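Local coordinates for protein peroxiredoxin (Mycobacterium tuberculosis, PDB 5EPF) that reduces hydrogen peroxide and organic hydroperoxides to water and alcohols through a reactive cysteine, protecting the cell against oxidative stress, at residues Leu41-Ala46 and Phe109-Gly114; Thr125-Asp130 and Leu136-Ser141. All blocks are in the same frame, centred on the assembly; numbering follows the deposited sequence.

Interaction 1: residues Leu41-Ala46 and Phe109-Gly114; sequences LFFYPA and FGVKRG. With SO4 (sulfate ion), chain C.
The central strand 39-43 of the thioredoxin-fold sheet meets the C-terminal end of helix 104-109 here, through Leu41 and Phe43 on one side and Phe109 and Val111 on the other. No hydrogen bond joins the two segments; the contact is apolar and buried. The Phe43 ring is gripped from two directions. Val111 CG2 sits over the centre of one face, 3.8 Å from the ring centroid and 13° off the ring normal, a clear CH-pi contact. Its nearest ring atom is Phe43 CD1, at 3.7 Å. Phe109 CD2 sits at the edge of the same ring, near its plane, 3.8 Å from Phe43 CZ. The two rings are oblique, with centroids 5.3 Å apart and planes at 56°, and Phe43 CE2 lies over one face of Phe109, displaced toward the rim.

With CG anti to the backbone N (chi1 -177°), Leu41 extends toward the helix end, and its CD2 comes within 3.6 Å of Phe109 CZ. In this peroxiredoxin, of the thioredoxin-fold clan, these side chains pack the end of helix 104-109 on the central strand. That helix ends in a Schellman motif, with Gly110 at positive phi as the first residue past it. The turn is followed directly by Val111, whose side chain points back at the strand. Phe109 also meets the ring of Phe127 on strand 125-129, the neighbour of 39-43 in the sheet, and Val111 touches Thr125.

Farther along, Arg113 turns to a sulfate ion, probably from the crystallisation liquor. Its side chain is extended from CG to NE, and the sulfate lies at the edge of the guanidinium, in its plane. Arg113 NE donates to sulfate O1 at 2.8 Å, and Arg113 NH2 donates to sulfate O4 at 2.9 Å; both bonds are nearly straight.

Interaction 2: residues Thr125-Asp130 and Leu136-Ser141; sequences TTFVID and LDVISS
Phe127 lies alongside Val138, both side chains pointing the same way, with Phe127 CD1 3.8 Å from Val138 CG2. They form a non-hydrogen-bonded pair of the antiparallel beta hairpin that ends the peroxiredoxin sheet, strand 135-139 being outermost in the chain. Thr125 CG2 also reaches Val138 CG1. Next along the hairpin, Thr126 and Ile139 are a hydrogen-bonded pair. Thr126 N donates to Ile139 O at 2.8 Å and Ile139 N returns to Thr126 O at 2.9 Å.

Their side chains lie side by side on the other face, where Ile139 CD1 packs 3.9 Å from Thr126 CG2. Helix 145-158 covers this face: the Thr126 hydroxyl is hydrogen-bonded to His148, and Val128 packs on Ala152 and Leu156. Asp137 OD2 is likewise tied to Thr155.

Toward the turn, Leu136 N donates to Val128 O at 2.7 Å. Val128 CG1, anti to the backbone N (chi1 -178°), turns to Leu136 CB, and Val128 CG2 rests 3.9 Å from Asp137 CB. The Leu136 side chain crosses Asp130 obliquely, its CD1 3.8 Å from Asp130 CB. At the opposite end, Thr125 OG1, hydrogen-bonded to Lys123 O, accepts from a water at 2.9 Å; that water weakly bonds Ser141 N.

In the fold
After a small hairpin, strands 19-21 and 27-29, and a short helix, the chain lays down the central strand 39-43. It then runs through helices and strands 72-77 and 97-99 before helix 104-109 brings it back, and interaction 1 closes this long, mostly helical loop of 62 residues. Interaction 2 follows in series. It closes a short five-residue turn between strands 125-129 and 135-139, so the two loops neither nest nor cross. The contacts meet where strand 125-129 pairs antiparallel with strand 39-43, through probable hydrogen bonds from Phe43 N to Thr125 O and from Leu41 N to Phe127 O. Together they tie the end of helix 104-109, the sheet centre and the edge hairpin.

Interaction 1: residues Leu41-Ala46 and Phe109-Gly114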
loop_
_atom_site.group_PDB
_atom_site.type_symbol
_atom_site.label_atom_id
_atom_site.label_comp_id
_atom_site.label_asym_id
_atom_site.label_seq_id
_atom_site.Cartn_x
_atom_site.Cartn_y
_atom_site.Cartn_z
ATOM N N LEU A 41 1.121 0.029 3.648
ATOM C CA LEU A 41 0.647 -0.706 2.475
ATOM C C LEU A 41 -0.637 -0.025 2.016
ATOM O O LEU A 41 -1.658 -0.092 2.708
ATOM C CB LEU A 41 0.375 -2.172 2.837
ATOM C CG LEU A 41 -0.057 -3.078 1.680
ATOM C CD1 LEU A 41 1.070 -3.220 0.642
ATOM C CD2 LEU A 41 -0.499 -4.440 2.219
ATOM N N PHE A 42 -0.580 0.679 0.887
ATOM C CA PHE A 42 -1.706 1.489 0.448
ATOM C C PHE A 42 -2.331 0.879 -0.799
ATOM O O PHE A 42 -1.708 0.854 -1.869
ATOM C CB PHE A 42 -1.380 2.988 0.338
ATOM C CG PHE A 42 -0.419 3.410 -0.777
ATOM C CD1 PHE A 42 -0.909 3.904 -1.987
ATOM C CD2 PHE A 42 0.957 3.430 -0.573
ATOM C CE1 PHE A 42 -0.048 4.348 -2.984
ATOM C CE2 PHE A 42 1.831 3.874 -1.581
ATOM C CZ PHE A 42 1.315 4.345 -2.767
ATOM N N PHE A 43 -3.559 0.371 -0.646
ATOM C CA PHE A 43 -4.332 -0.175 -1.758
ATOM C C PHE A 43 -5.013 0.984 -2.478
ATOM O O PHE A 43 -5.721 1.791 -1.859
ATOM C CB PHE A 43 -5.431 -1.097 -1.231
ATOM C CG PHE A 43 -4.966 -2.456 -0.798
ATOM C CD1 PHE A 43 -5.013 -3.542 -1.661
ATOM C CD2 PHE A 43 -4.530 -2.657 0.505
ATOM C CE1 PHE A 43 -4.594 -4.810 -1.233
ATOM C CE2 PHE A 43 -4.135 -3.905 0.952
ATOM C CZ PHE A 43 -4.164 -4.987 0.078
ATOM N N TYR A 44 -4.847 1.033 -3.793
ATOM C CA TYR A 44 -5.519 2.052 -4.588
ATOM C C TYR A 44 -6.281 1.402 -5.733
ATOM O O TYR A 44 -5.857 0.364 -6.256
ATOM C CB TYR A 44 -4.545 3.117 -5.125
ATOM C CG TYR A 44 -3.354 2.576 -5.902
ATOM C CD1 TYR A 44 -3.446 2.295 -7.266
ATOM C CD2 TYR A 44 -2.121 2.383 -5.271
ATOM C CE1 TYR A 44 -2.335 1.821 -7.978
ATOM C CE2 TYR A 44 -1.032 1.907 -5.967
ATOM C CZ TYR A 44 -1.139 1.639 -7.313
ATOM O OH TYR A 44 -0.037 1.182 -7.980
ATOM N N PRO A 45 -7.417 1.982 -6.138
ATOM C CA PRO A 45 -8.245 1.293 -7.153
ATOM C C PRO A 45 -7.570 1.120 -8.503
ATOM O O PRO A 45 -7.668 0.046 -9.109
ATOM C CB PRO A 45 -9.526 2.150 -7.233
ATOM C CG PRO A 45 -9.538 2.998 -6.016
ATOM C CD PRO A 45 -8.145 3.076 -5.462
ATOM N N ALA A 46 -6.911 2.158 -9.007
ATOM C CA ALA A 46 -6.497 2.150 -10.404
ATOM C C ALA A 46 -5.305 3.076 -10.583
ATOM O O ALA A 46 -5.426 4.298 -10.437
ATOM C CB ALA A 46 -7.648 2.572 -11.320
ATOM N N PHE A 109 -7.041 -8.861 2.910
ATOM C CA PHE A 109 -7.253 -7.629 3.662
ATOM C C PHE A 109 -8.713 -7.181 3.686
ATOM O O PHE A 109 -9.040 -6.202 4.375
ATOM C CB PHE A 109 -6.359 -6.520 3.101
ATOM C CG PHE A 109 -4.923 -6.595 3.557
ATOM C CD1 PHE A 109 -4.483 -5.802 4.619
ATOM C CD2 PHE A 109 -4.015 -7.459 2.948
ATOM C CE1 PHE A 109 -3.161 -5.844 5.058
ATOM C CE2 PHE A 109 -2.688 -7.517 3.376
ATOM C CZ PHE A 109 -2.263 -6.710 4.434
ATOM N N GLY A 110 -9.598 -7.880 2.982
ATOM C CA GLY A 110 -11.001 -7.513 2.972
ATOM C C GLY A 110 -11.345 -6.329 2.102
ATOM O O GLY A 110 -12.366 -5.675 2.350
ATOM N N VAL A 111 -10.540 -6.043 1.075
ATOM C CA VAL A 111 -10.738 -4.889 0.209
ATOM C C VAL A 111 -10.973 -5.280 -1.247
ATOM O O VAL A 111 -11.028 -4.408 -2.116
ATOM C CB VAL A 111 -9.606 -3.844 0.345
ATOM C CG1 VAL A 111 -9.518 -3.343 1.775
ATOM C CG2 VAL A 111 -8.261 -4.403 -0.102
ATOM N N LYS A 112 -11.141 -6.568 -1.530
ATOM C CA LYS A 112 -11.376 -7.014 -2.897
ATOM C C LYS A 112 -12.797 -6.682 -3.332
ATOM O O LYS A 112 -13.732 -6.750 -2.532
ATOM C CB LYS A 112 -11.194 -8.530 -2.974
ATOM C CG LYS A 112 -11.366 -9.097 -4.386
ATOM C CD LYS A 112 -11.250 -10.611 -4.384
ATOM C CE LYS A 112 -11.669 -11.236 -5.713
ATOM N NZ LYS A 112 -11.655 -12.734 -5.654
ATOM N N ARG A 113 -12.962 -6.341 -4.614
ATOM C CA ARG A 113 -14.271 -6.127 -5.222
ATOM C C ARG A 113 -14.364 -6.906 -6.525
ATOM O O ARG A 113 -13.370 -7.073 -7.239
ATOM C CB ARG A 113 -14.541 -4.635 -5.475
ATOM C CG ARG A 113 -14.796 -3.863 -4.202
ATOM C CD ARG A 113 -15.000 -2.379 -4.444
ATOM N NE ARG A 113 -15.731 -1.786 -3.330
ATOM C CZ ARG A 113 -15.859 -0.480 -3.123
ATOM N NH1 ARG A 113 -15.289 0.389 -3.949
ATOM N NH2 ARG A 113 -16.549 -0.048 -2.076
ATOM N N GLY A 114 -15.566 -7.390 -6.828
ATOM C CA GLY A 114 -15.805 -8.128 -8.054
ATOM C C GLY A 114 -17.245 -7.945 -8.465
ATOM O O GLY A 114 -18.091 -7.515 -7.671
HETATM S S SO4 C . -17.591 -3.363 -0.359
HETATM O O1 SO4 C . -16.691 -3.694 -1.465
HETATM O O2 SO4 C . -18.697 -4.318 -0.333
HETATM O O3 SO4 C . -16.858 -3.418 0.906
HETATM O O4 SO4 C . -18.126 -2.018 -0.563
#

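Interaction 2: residues Thr125-Asp130 and Leu136-Ser141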
loop_
_atom_site.group_PDB
_atom_site.type_symbol
_atom_site.label_atom_id
_atom_site.label_comp_id
_atom_site.label_asym_id
_atom_site.label_seq_id
_atom_site.Cartn_x
_atom_site.Cartn_y
_atom_site.Cartn_z
ATOM N N THR A 125 -7.780 1.768 0.556
ATOM C CA THR A 125 -7.591 1.498 1.977
ATOM C C THR A 125 -6.102 1.386 2.241
ATOM O O THR A 125 -5.391 0.753 1.458
ATOM C CB THR A 125 -8.248 0.162 2.374
ATOM O OG1 THR A 125 -9.524 0.013 1.736
ATOM C CG2 THR A 125 -8.425 0.063 3.862
ATOM N N THR A 126 -5.640 1.974 3.345
ATOM C CA THR A 126 -4.235 1.914 3.730
ATOM C C THR A 126 -4.074 1.234 5.075
ATOM O O THR A 126 -4.798 1.547 6.032
ATOM C CB THR A 126 -3.643 3.320 3.762
ATOM O OG1 THR A 126 -3.774 3.894 2.454
ATOM C CG2 THR A 126 -2.184 3.323 4.189
ATOM N N PHE A 127 -3.101 0.328 5.149
ATOM C CA PHE A 127 -2.793 -0.403 6.376
ATOM C C PHE A 127 -1.374 -0.067 6.805
ATOM O O PHE A 127 -0.428 -0.265 6.033
ATOM C CB PHE A 127 -2.929 -1.909 6.132
ATOM C CG PHE A 127 -4.321 -2.308 5.718
ATOM C CD1 PHE A 127 -5.284 -2.641 6.658
ATOM C CD2 PHE A 127 -4.685 -2.297 4.372
ATOM C CE1 PHE A 127 -6.579 -2.962 6.292
ATOM C CE2 PHE A 127 -5.993 -2.627 3.982
ATOM C CZ PHE A 127 -6.926 -2.961 4.954
ATOM N N VAL A 128 -1.215 0.417 8.033
ATOM C CA VAL A 128 0.119 0.595 8.606
ATOM C C VAL A 128 0.447 -0.691 9.357
ATOM O O VAL A 128 -0.264 -1.058 10.302
ATOM C CB VAL A 128 0.167 1.814 9.542
ATOM C CG1 VAL A 128 1.567 2.002 10.093
ATOM C CG2 VAL A 128 -0.330 3.067 8.845
ATOM N N ILE A 129 1.483 -1.401 8.910
ATOM C CA ILE A 129 1.795 -2.750 9.386
ATOM C C ILE A 129 3.137 -2.729 10.111
ATOM O O ILE A 129 4.155 -2.331 9.536
ATOM C CB ILE A 129 1.831 -3.749 8.217
ATOM C CG1 ILE A 129 0.513 -3.703 7.412
ATOM C CG2 ILE A 129 2.171 -5.174 8.736
ATOM C CD1 ILE A 129 0.562 -4.473 6.097
ATOM N N ASP A 130 3.150 -3.173 11.371
ATOM C CA ASP A 130 4.383 -3.175 12.140
ATOM C C ASP A 130 5.243 -4.386 11.753
ATOM O O ASP A 130 4.814 -5.288 11.025
ATOM C CB ASP A 130 4.061 -3.235 13.638
ATOM C CG ASP A 130 5.120 -2.580 14.520
ATOM O OD1 ASP A 130 6.232 -2.256 14.034
ATOM O OD2 ASP A 130 4.810 -2.408 15.724
ATOM N N LEU A 136 -1.246 -1.376 12.794
ATOM C CA LEU A 136 -1.150 -0.212 13.671
ATOM C C LEU A 136 -2.207 0.840 13.371
ATOM O O LEU A 136 -2.553 1.630 14.259
ATOM C CB LEU A 136 0.222 0.438 13.513
ATOM C CG LEU A 136 1.420 -0.425 13.887
ATOM C CD1 LEU A 136 2.712 0.314 13.575
ATOM C CD2 LEU A 136 1.342 -0.843 15.358
ATOM N N ASP A 137 -2.698 0.902 12.136
ATOM C CA ASP A 137 -3.687 1.907 11.750
ATOM C C ASP A 137 -4.285 1.484 10.418
ATOM O O ASP A 137 -3.653 0.757 9.654
ATOM C CB ASP A 137 -3.033 3.297 11.632
ATOM C CG ASP A 137 -4.025 4.454 11.715
ATOM O OD1 ASP A 137 -5.218 4.248 12.002
ATOM O OD2 ASP A 137 -3.571 5.590 11.480
ATOM N N VAL A 138 -5.513 1.927 10.167
ATOM C CA VAL A 138 -6.218 1.727 8.904
ATOM C C VAL A 138 -6.825 3.060 8.485
ATOM O O VAL A 138 -7.507 3.709 9.287
ATOM C CB VAL A 138 -7.322 0.655 9.005
ATOM C CG1 VAL A 138 -7.987 0.447 7.643
ATOM C CG2 VAL A 138 -6.761 -0.665 9.546
ATOM N N ILE A 139 -6.565 3.471 7.243
ATOM C CA ILE A 139 -7.193 4.646 6.646
ATOM C C ILE A 139 -8.115 4.154 5.539
ATOM O O ILE A 139 -7.655 3.548 4.566
ATOM C CB ILE A 139 -6.168 5.671 6.122
ATOM C CG1 ILE A 139 -5.119 6.043 7.188
ATOM C CG2 ILE A 139 -6.918 6.920 5.610
ATOM C CD1 ILE A 139 -3.818 5.193 7.154
ATOM N N SER A 140 -9.419 4.400 5.686
ATOM C CA SER A 140 -10.396 3.815 4.776
ATOM C C SER A 140 -10.766 4.756 3.620
ATOM O O SER A 140 -10.256 5.874 3.493
ATOM C CB SER A 140 -11.607 3.328 5.564
ATOM O OG SER A 140 -12.035 4.316 6.474
ATOM N N SER A 141 -11.731 4.308 2.807
ATOM C CA SER A 141 -11.940 4.884 1.479
ATOM C C SER A 141 -12.581 6.262 1.515
ATOM O O SER A 141 -12.514 6.976 0.513
ATOM C CB SER A 141 -12.741 3.926 0.591
ATOM O OG SER A 141 -14.043 3.799 1.087
HETATM O O HOH W 1 -11.734 1.389 2.906
#